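Local coordinates for BfpC (Escherichia coli, PDB 3VHJ), which takes part in type IV pilus biogenesis as an essential membrane protein, of which this chain is the N-terminal cytoplasmic domain, at residues K116-Y129 with D134-E146. The protein carries 1 engineered substitution. Residues are numbered along the deposited sequence; the frame is centred on the assembly and turned at random.
Sequences KDDAKKFFFDHVAY and DRTYSPSDVGVGE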
ATOM      1  N   LYS A 116       1.784  15.468   7.468  1.00 29.31           N
ATOM      2  CA  LYS A 116       2.329  14.551   8.457  1.00 29.43           C
ATOM      3  C   LYS A 116       1.344  14.351   9.611  1.00 29.83           C
ATOM      4  O   LYS A 116       1.193  13.243  10.121  1.00 27.87           O
ATOM      5  CB  LYS A 116       3.657  15.091   8.992  1.00 31.36           C
ATOM      6  CG  LYS A 116       4.272  14.246  10.099  1.00 33.63           C
ATOM      7  CD  LYS A 116       5.586  14.836  10.589  1.00 36.95           C
ATOM      8  CE  LYS A 116       6.194  13.981  11.687  1.00 39.41           C
ATOM      9  NZ  LYS A 116       7.511  14.506  12.149  1.00 40.91           N
ATOM     10  N   ASP A 117       0.672  15.422  10.024  1.00 30.06           N
ATOM     11  CA  ASP A 117      -0.288  15.320  11.120  1.00 30.51           C
ATOM     12  C   ASP A 117      -1.432  14.377  10.774  1.00 28.66           C
ATOM     13  O   ASP A 117      -1.843  13.565  11.599  1.00 28.09           O
ATOM     14  CB  ASP A 117      -0.843  16.699  11.487  1.00 33.84           C
ATOM     15  CG  ASP A 117       0.190  17.570  12.176  1.00 38.29           C
ATOM     16  OD1 ASP A 117       0.834  17.078  13.129  1.00 40.13           O
ATOM     17  OD2 ASP A 117       0.356  18.743  11.771  1.00 42.88           O
ATOM     18  N   ASP A 118      -1.943  14.488   9.552  1.00 27.99           N
ATOM     19  CA  ASP A 118      -3.031  13.622   9.104  1.00 27.61           C
ATOM     20  C   ASP A 118      -2.566  12.166   9.045  1.00 26.25           C
ATOM     21  O   ASP A 118      -3.316  11.253   9.382  1.00 25.98           O
ATOM     22  CB  ASP A 118      -3.515  14.058   7.718  1.00 28.75           C
ATOM     23  CG  ASP A 118      -4.141  15.435   7.730  1.00 33.64           C
ATOM     24  OD1 ASP A 118      -4.446  15.961   6.639  1.00 34.41           O
ATOM     25  OD2 ASP A 118      -4.333  15.990   8.831  1.00 33.96           O
ATOM     26  N   ALA A 119      -1.328  11.965   8.603  1.00 26.41           N
ATOM     27  CA  ALA A 119      -0.744  10.633   8.494  1.00 24.86           C
ATOM     28  C   ALA A 119      -0.547  10.034   9.881  1.00 25.91           C
ATOM     29  O   ALA A 119      -0.863   8.869  10.118  1.00 23.53           O
ATOM     30  CB  ALA A 119       0.589  10.709   7.763  1.00 23.68           C
ATOM     31  N   LYS A 120      -0.019  10.841  10.798  1.00 25.74           N
ATOM     32  CA  LYS A 120       0.204  10.393  12.166  1.00 27.08           C
ATOM     33  C   LYS A 120      -1.138  10.027  12.802  1.00 25.63           C
ATOM     34  O   LYS A 120      -1.268   8.987  13.448  1.00 25.44           O
ATOM     35  CB  LYS A 120       0.897  11.501  12.976  1.00 29.42           C
ATOM     36  CG  LYS A 120       1.420  11.052  14.340  1.00 35.84           C
ATOM     37  CD  LYS A 120       2.165  12.176  15.062  1.00 38.86           C
ATOM     38  CE  LYS A 120       2.644  11.723  16.442  1.00 43.72           C
ATOM     39  NZ  LYS A 120       3.442  12.766  17.156  1.00 44.51           N
ATOM     40  N   LYS A 121      -2.141  10.875  12.599  1.00 25.53           N
ATOM     41  CA  LYS A 121      -3.467  10.634  13.157  1.00 26.64           C
ATOM     42  C   LYS A 121      -4.102   9.349  12.614  1.00 26.64           C
ATOM     43  O   LYS A 121      -4.733   8.599  13.362  1.00 25.30           O
ATOM     44  CB  LYS A 121      -4.385  11.830  12.875  1.00 29.16           C
ATOM     45  CG  LYS A 121      -5.806  11.677  13.411  1.00 33.51           C
ATOM     46  CD  LYS A 121      -6.629  12.939  13.179  1.00 37.10           C
ATOM     47  CE  LYS A 121      -8.064  12.764  13.652  1.00 39.69           C
ATOM     48  NZ  LYS A 121      -8.140  12.323  15.076  1.00 40.72           N
ATOM     49  N   PHE A 122      -3.938   9.094  11.319  1.00 24.67           N
ATOM     50  CA  PHE A 122      -4.506   7.888  10.717  1.00 23.46           C
ATOM     51  C   PHE A 122      -3.803   6.662  11.291  1.00 22.35           C
ATOM     52  O   PHE A 122      -4.436   5.663  11.632  1.00 22.27           O
ATOM     53  CB  PHE A 122      -4.325   7.909   9.200  1.00 22.42           C
ATOM     54  CG  PHE A 122      -4.979   6.753   8.505  1.00 22.75           C
ATOM     55  CD1 PHE A 122      -6.343   6.771   8.233  1.00 23.04           C
ATOM     56  CD2 PHE A 122      -4.239   5.632   8.151  1.00 22.47           C
ATOM     57  CE1 PHE A 122      -6.964   5.682   7.618  1.00 23.97           C
ATOM     58  CE2 PHE A 122      -4.848   4.536   7.535  1.00 25.30           C
ATOM     59  CZ  PHE A 122      -6.215   4.563   7.269  1.00 25.40           C
ATOM     60  N   PHE A 123      -2.483   6.760  11.388  1.00 21.42           N
ATOM     61  CA  PHE A 123      -1.639   5.701  11.913  1.00 22.05           C
ATOM     62  C   PHE A 123      -2.081   5.277  13.312  1.00 23.70           C
ATOM     63  O   PHE A 123      -2.308   4.092  13.576  1.00 21.84           O
ATOM     64  CB  PHE A 123      -0.196   6.204  11.945  1.00 21.62           C
ATOM     65  CG  PHE A 123       0.791   5.222  12.504  1.00 22.69           C
ATOM     66  CD1 PHE A 123       1.044   4.016  11.852  1.00 23.45           C
ATOM     67  CD2 PHE A 123       1.512   5.528  13.654  1.00 22.79           C
ATOM     68  CE1 PHE A 123       2.004   3.135  12.333  1.00 21.75           C
ATOM     69  CE2 PHE A 123       2.478   4.652  14.146  1.00 23.01           C
ATOM     70  CZ  PHE A 123       2.725   3.453  13.482  1.00 24.43           C
ATOM     71  N   PHE A 124      -2.201   6.249  14.210  1.00 24.37           N
ATOM     72  CA  PHE A 124      -2.612   5.963  15.578  1.00 25.16           C
ATOM     73  C   PHE A 124      -4.057   5.497  15.707  1.00 24.26           C
ATOM     74  O   PHE A 124      -4.341   4.548  16.429  1.00 25.06           O
ATOM     75  CB  PHE A 124      -2.413   7.195  16.465  1.00 26.69           C
ATOM     76  CG  PHE A 124      -1.004   7.380  16.938  1.00 28.00           C
ATOM     77  CD1 PHE A 124      -0.234   8.442  16.479  1.00 29.70           C
ATOM     78  CD2 PHE A 124      -0.446   6.494  17.855  1.00 29.19           C
ATOM     79  CE1 PHE A 124       1.078   8.623  16.929  1.00 29.67           C
ATOM     80  CE2 PHE A 124       0.860   6.663  18.309  1.00 30.77           C
ATOM     81  CZ  PHE A 124       1.624   7.733  17.844  1.00 30.09           C
ATOM     82  N   ASP A 125      -4.971   6.162  15.008  1.00 24.70           N
ATOM     83  CA  ASP A 125      -6.379   5.801  15.101  1.00 24.58           C
ATOM     84  C   ASP A 125      -6.768   4.471  14.465  1.00 24.19           C
ATOM     85  O   ASP A 125      -7.653   3.784  14.968  1.00 24.12           O
ATOM     86  CB  ASP A 125      -7.264   6.899  14.497  1.00 26.25           C
ATOM     87  CG  ASP A 125      -7.147   8.224  15.232  1.00 31.02           C
ATOM     88  OD1 ASP A 125      -6.922   8.217  16.460  1.00 33.87           O
ATOM     89  OD2 ASP A 125      -7.297   9.276  14.576  1.00 34.48           O
ATOM     90  N   HIS A 126      -6.106   4.085  13.379  1.00 23.13           N
ATOM     91  CA  HIS A 126      -6.498   2.851  12.704  1.00 23.15           C
ATOM     92  C   HIS A 126      -5.440   1.800  12.411  1.00 22.15           C
ATOM     93  O   HIS A 126      -5.776   0.639  12.196  1.00 22.05           O
ATOM     94  CB  HIS A 126      -7.172   3.200  11.375  1.00 24.64           C
ATOM     95  CG  HIS A 126      -8.270   4.207  11.496  1.00 25.87           C
ATOM     96  ND1 HIS A 126      -9.486   3.916  12.071  1.00 27.31           N
ATOM     97  CD2 HIS A 126      -8.331   5.507  11.120  1.00 27.35           C
ATOM     98  CE1 HIS A 126     -10.253   4.992  12.043  1.00 27.83           C
ATOM     99  NE2 HIS A 126      -9.574   5.972  11.472  1.00 28.92           N
ATOM    100  N   VAL A 127      -4.170   2.181  12.404  1.00 20.20           N
ATOM    101  CA  VAL A 127      -3.133   1.229  12.040  1.00 20.16           C
ATOM    102  C   VAL A 127      -2.274   0.625  13.138  1.00 19.17           C
ATOM    103  O   VAL A 127      -2.256  -0.585  13.325  1.00 20.77           O
ATOM    104  CB  VAL A 127      -2.191   1.861  10.989  1.00 18.79           C
ATOM    105  CG1 VAL A 127      -1.167   0.833  10.508  1.00 17.06           C
ATOM    106  CG2 VAL A 127      -3.015   2.407   9.833  1.00 17.96           C
ATOM    107  N   ALA A 128      -1.543   1.476  13.841  1.00 20.74           N
ATOM    108  CA  ALA A 128      -0.641   1.042  14.895  1.00 20.40           C
ATOM    109  C   ALA A 128      -1.184  -0.057  15.801  1.00 21.73           C
ATOM    110  O   ALA A 128      -0.464  -0.996  16.150  1.00 19.78           O
ATOM    111  CB  ALA A 128      -0.232   2.243  15.741  1.00 21.35           C
ATOM    112  N   TYR A 129      -2.453   0.057  16.174  1.00 21.13           N
ATOM    113  CA  TYR A 129      -3.052  -0.908  17.084  1.00 21.69           C
ATOM    114  C   TYR A 129      -4.229  -1.661  16.497  1.00 22.81           C
ATOM    115  O   TYR A 129      -5.008  -2.256  17.238  1.00 24.66           O
ATOM    116  CB  TYR A 129      -3.503  -0.175  18.345  1.00 20.19           C
ATOM    117  CG  TYR A 129      -2.463   0.799  18.847  1.00 19.80           C
ATOM    118  CD1 TYR A 129      -1.212   0.352  19.276  1.00 20.12           C
ATOM    119  CD2 TYR A 129      -2.713   2.170  18.862  1.00 20.63           C
ATOM    120  CE1 TYR A 129      -0.236   1.250  19.710  1.00 21.09           C
ATOM    121  CE2 TYR A 129      -1.747   3.074  19.291  1.00 20.80           C
ATOM    122  CZ  TYR A 129      -0.510   2.607  19.713  1.00 22.48           C
ATOM    123  OH  TYR A 129       0.453   3.494  20.128  1.00 22.05           O
ATOM    124  N   ASP A 134       3.830  -7.933  13.575  1.00 20.69           N
ATOM    125  CA  ASP A 134       5.074  -8.487  14.085  1.00 21.55           C
ATOM    126  C   ASP A 134       6.064  -7.332  14.238  1.00 22.32           C
ATOM    127  O   ASP A 134       6.836  -7.282  15.195  1.00 21.48           O
ATOM    128  CB  ASP A 134       5.638  -9.548  13.132  1.00 20.78           C
ATOM    129  CG  ASP A 134       4.863 -10.852  13.185  1.00 21.85           C
ATOM    130  OD1 ASP A 134       4.498 -11.277  14.300  1.00 20.52           O
ATOM    131  OD2 ASP A 134       4.629 -11.466  12.120  1.00 21.96           O
ATOM    132  N   ARG A 135       6.021  -6.395  13.290  1.00 20.99           N
ATOM    133  CA  ARG A 135       6.897  -5.228  13.313  1.00 21.63           C
ATOM    134  C   ARG A 135       6.114  -3.947  13.040  1.00 21.78           C
ATOM    135  O   ARG A 135       5.188  -3.936  12.230  1.00 21.06           O
ATOM    136  CB  ARG A 135       8.009  -5.353  12.262  1.00 24.43           C
ATOM    137  CG  ARG A 135       9.027  -6.460  12.509  1.00 26.83           C
ATOM    138  CD  ARG A 135       9.682  -6.347  13.891  1.00 29.52           C
ATOM    139  NE  ARG A 135      10.381  -5.081  14.121  1.00 32.61           N
ATOM    140  CZ  ARG A 135      11.530  -4.734  13.546  1.00 34.62           C
ATOM    141  NH1 ARG A 135      12.128  -5.556  12.692  1.00 34.53           N
ATOM    142  NH2 ARG A 135      12.092  -3.565  13.834  1.00 33.15           N
ATOM    143  N   THR A 136       6.494  -2.874  13.730  1.00 20.49           N
ATOM    144  CA  THR A 136       5.866  -1.569  13.561  1.00 20.81           C
ATOM    145  C   THR A 136       6.975  -0.527  13.428  1.00 21.64           C
ATOM    146  O   THR A 136       7.924  -0.516  14.214  1.00 20.89           O
ATOM    147  CB  THR A 136       4.978  -1.192  14.767  1.00 20.07           C
ATOM    148  OG1 THR A 136       3.888  -2.117  14.878  1.00 19.91           O
ATOM    149  CG2 THR A 136       4.420   0.208  14.587  1.00 20.19           C
ATOM    150  N   TYR A 137       6.841   0.346  12.434  1.00 21.15           N
ATOM    151  CA  TYR A 137       7.826   1.388  12.171  1.00 22.33           C
ATOM    152  C   TYR A 137       7.212   2.783  12.170  1.00 22.90           C
ATOM    153  O   TYR A 137       6.066   2.972  11.754  1.00 22.71           O
ATOM    154  CB  TYR A 137       8.478   1.159  10.807  1.00 21.99           C
ATOM    155  CG  TYR A 137       9.022  -0.225  10.611  1.00 22.90           C
ATOM    156  CD1 TYR A 137      10.227  -0.606  11.199  1.00 21.70           C
ATOM    157  CD2 TYR A 137       8.327  -1.166   9.849  1.00 21.69           C
ATOM    158  CE1 TYR A 137      10.729  -1.891  11.032  1.00 23.07           C
ATOM    159  CE2 TYR A 137       8.821  -2.456   9.676  1.00 22.93           C
ATOM    160  CZ  TYR A 137      10.022  -2.809  10.272  1.00 22.38           C
ATOM    161  OH  TYR A 137      10.522  -4.078  10.117  1.00 23.18           O
ATOM    162  N   SER A 138       7.988   3.761  12.628  1.00 23.10           N
ATOM    163  CA  SER A 138       7.551   5.153  12.647  1.00 24.84           C
ATOM    164  C   SER A 138       8.764   6.016  12.979  1.00 25.49           C
ATOM    165  O   SER A 138       9.743   5.527  13.532  1.00 26.02           O
ATOM    166  CB  SER A 138       6.454   5.376  13.697  1.00 24.82           C
ATOM    167  OG  SER A 138       6.974   5.316  15.015  1.00 26.70           O
ATOM    168  N   PRO A 139       8.719   7.309  12.629  1.00 26.41           N
ATOM    169  CA  PRO A 139       9.839   8.212  12.913  1.00 28.88           C
ATOM    170  C   PRO A 139      10.127   8.306  14.416  1.00 31.06           C
ATOM    171  O   PRO A 139       9.250   8.062  15.243  1.00 31.51           O
ATOM    172  CB  PRO A 139       9.364   9.540  12.324  1.00 27.14           C
ATOM    173  CG  PRO A 139       8.515   9.095  11.161  1.00 27.35           C
ATOM    174  CD  PRO A 139       7.711   7.975  11.786  1.00 25.77           C
ATOM    175  N   SER A 140      11.358   8.664  14.762  1.00 34.78           N
ATOM    176  CA  SER A 140      11.750   8.774  16.162  1.00 37.45           C
ATOM    177  C   SER A 140      10.843   9.704  16.961  1.00 38.10           C
ATOM    178  O   SER A 140      10.510   9.417  18.113  1.00 39.20           O
ATOM    179  CB  SER A 140      13.197   9.256  16.262  1.00 39.05           C
ATOM    180  OG  SER A 140      14.072   8.352  15.614  1.00 42.33           O
ATOM    181  N   ASP A 141      10.437  10.815  16.355  1.00 38.32           N
ATOM    182  CA  ASP A 141       9.572  11.764  17.045  1.00 39.44           C
ATOM    183  C   ASP A 141       8.151  11.235  17.214  1.00 38.79           C
ATOM    184  O   ASP A 141       7.301  11.908  17.800  1.00 39.33           O
ATOM    185  CB  ASP A 141       9.550  13.108  16.307  1.00 43.28           C
ATOM    186  CG  ASP A 141       8.910  13.016  14.938  1.00 45.77           C
ATOM    187  OD1 ASP A 141       7.701  12.721  14.864  1.00 48.31           O
ATOM    188  OD2 ASP A 141       9.618  13.244  13.934  1.00 49.77           O
ATOM    189  N   VAL A 142       7.896  10.033  16.697  1.00 36.34           N
ATOM    190  CA  VAL A 142       6.580   9.412  16.818  1.00 35.28           C
ATOM    191  C   VAL A 142       6.643   8.366  17.927  1.00 34.33           C
ATOM    192  O   VAL A 142       5.690   8.193  18.686  1.00 33.46           O
ATOM    193  CB  VAL A 142       6.141   8.746  15.497  1.00 34.56           C
ATOM    194  CG1 VAL A 142       4.786   8.079  15.672  1.00 35.31           C
ATOM    195  CG2 VAL A 142       6.062   9.792  14.402  1.00 34.37           C
ATOM    196  N   GLY A 143       7.771   7.666  18.004  1.00 34.63           N
ATOM    197  CA  GLY A 143       7.978   6.679  19.051  1.00 34.29           C
ATOM    198  C   GLY A 143       7.182   5.386  19.095  1.00 34.55           C
ATOM    199  O   GLY A 143       7.084   4.765  20.156  1.00 35.32           O
ATOM    200  N   VAL A 144       6.608   4.966  17.973  1.00 32.26           N
ATOM    201  CA  VAL A 144       5.862   3.712  17.961  1.00 30.39           C
ATOM    202  C   VAL A 144       6.651   2.710  17.124  1.00 29.79           C
ATOM    203  O   VAL A 144       6.837   2.898  15.920  1.00 29.00           O
ATOM    204  CB  VAL A 144       4.453   3.893  17.358  1.00 30.12           C
ATOM    205  CG1 VAL A 144       3.691   2.575  17.422  1.00 29.83           C
ATOM    206  CG2 VAL A 144       3.701   4.976  18.118  1.00 30.08           C
ATOM    207  N   GLY A 145       7.124   1.647  17.761  1.00 28.51           N
ATOM    208  CA  GLY A 145       7.905   0.665  17.037  1.00 28.85           C
ATOM    209  C   GLY A 145       9.280   1.238  16.741  1.00 29.50           C
ATOM    210  O   GLY A 145       9.729   2.154  17.430  1.00 29.68           O
ATOM    211  N   GLU A 146       9.942   0.727  15.711  1.00 29.22           N
ATOM    212  CA  GLU A 146      11.282   1.202  15.376  1.00 31.06           C
ATOM    213  C   GLU A 146      11.318   2.261  14.285  1.00 31.19           C
ATOM    214  O   GLU A 146      10.476   2.279  13.389  1.00 30.72           O
ATOM    215  CB  GLU A 146      12.169   0.028  14.962  1.00 31.41           C
ATOM    216  CG  GLU A 146      12.410  -0.987  16.067  1.00 34.40           C
ATOM    217  CD  GLU A 146      11.142  -1.701  16.492  1.00 34.19           C
ATOM    218  OE1 GLU A 146      10.417  -2.194  15.603  1.00 35.17           O
ATOM    219  OE2 GLU A 146      10.875  -1.777  17.712  1.00 31.81           O
TER
HETATM  220  O   HOH W   1       2.155  -1.081  16.855  1.00 26.45           O
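Phe123 and Phe124 project from helix 116-127 against Val142 and Val144 of the loop that follows strand 135-137, and this apolar patch is the tightly packed part of the contact. With CG anti to the backbone N (chi1 178°), the Phe123 ring is set against both strand and loop. Its rim meets Val144 CB at CE2 (3.8 Å) and Thr136 CG2 at CZ (3.8 Å), both near the ring plane, while Ala128 CB lies over one face, toward its rim. The two methyls of Val144 divide the work: CG1 lies by Phe123 and CG2 presses on Phe124 CE2 at 3.3 Å. Phe124 also touches Val142 CG1 through CZ (3.9 Å), the two side chains sliding past each other. Behind Val144, Ser138 OG donates to the Val144 carbonyl O (2.6 Å), tying the loop back on itself. One water bridges the far end, donating to Ala128 O and bonded to Thr136 OG1. The looser side is polar: a fully extended Lys116 reaches the exposed Asp141, its NZ meeting OD2 at 3.0 Å on the syn side, 33° out of the carboxylate plane, with a weak second bond to OD1. A methionine in place of Lys116 would probably leave the Asp141 carboxylate without its salt-bridge mate and the loop tip less firmly held. Lys120 NZ stays 4.8 Å from Asp141 OD1 and may add a longer-range attraction. Strand 107-113, helix 116-127 and strand 135-137 form a beta-alpha-beta crossover, the helix lying on the sheet through Ala119 and Val127 and strand 135-137 pairing parallel to strand 85-90 at the edge.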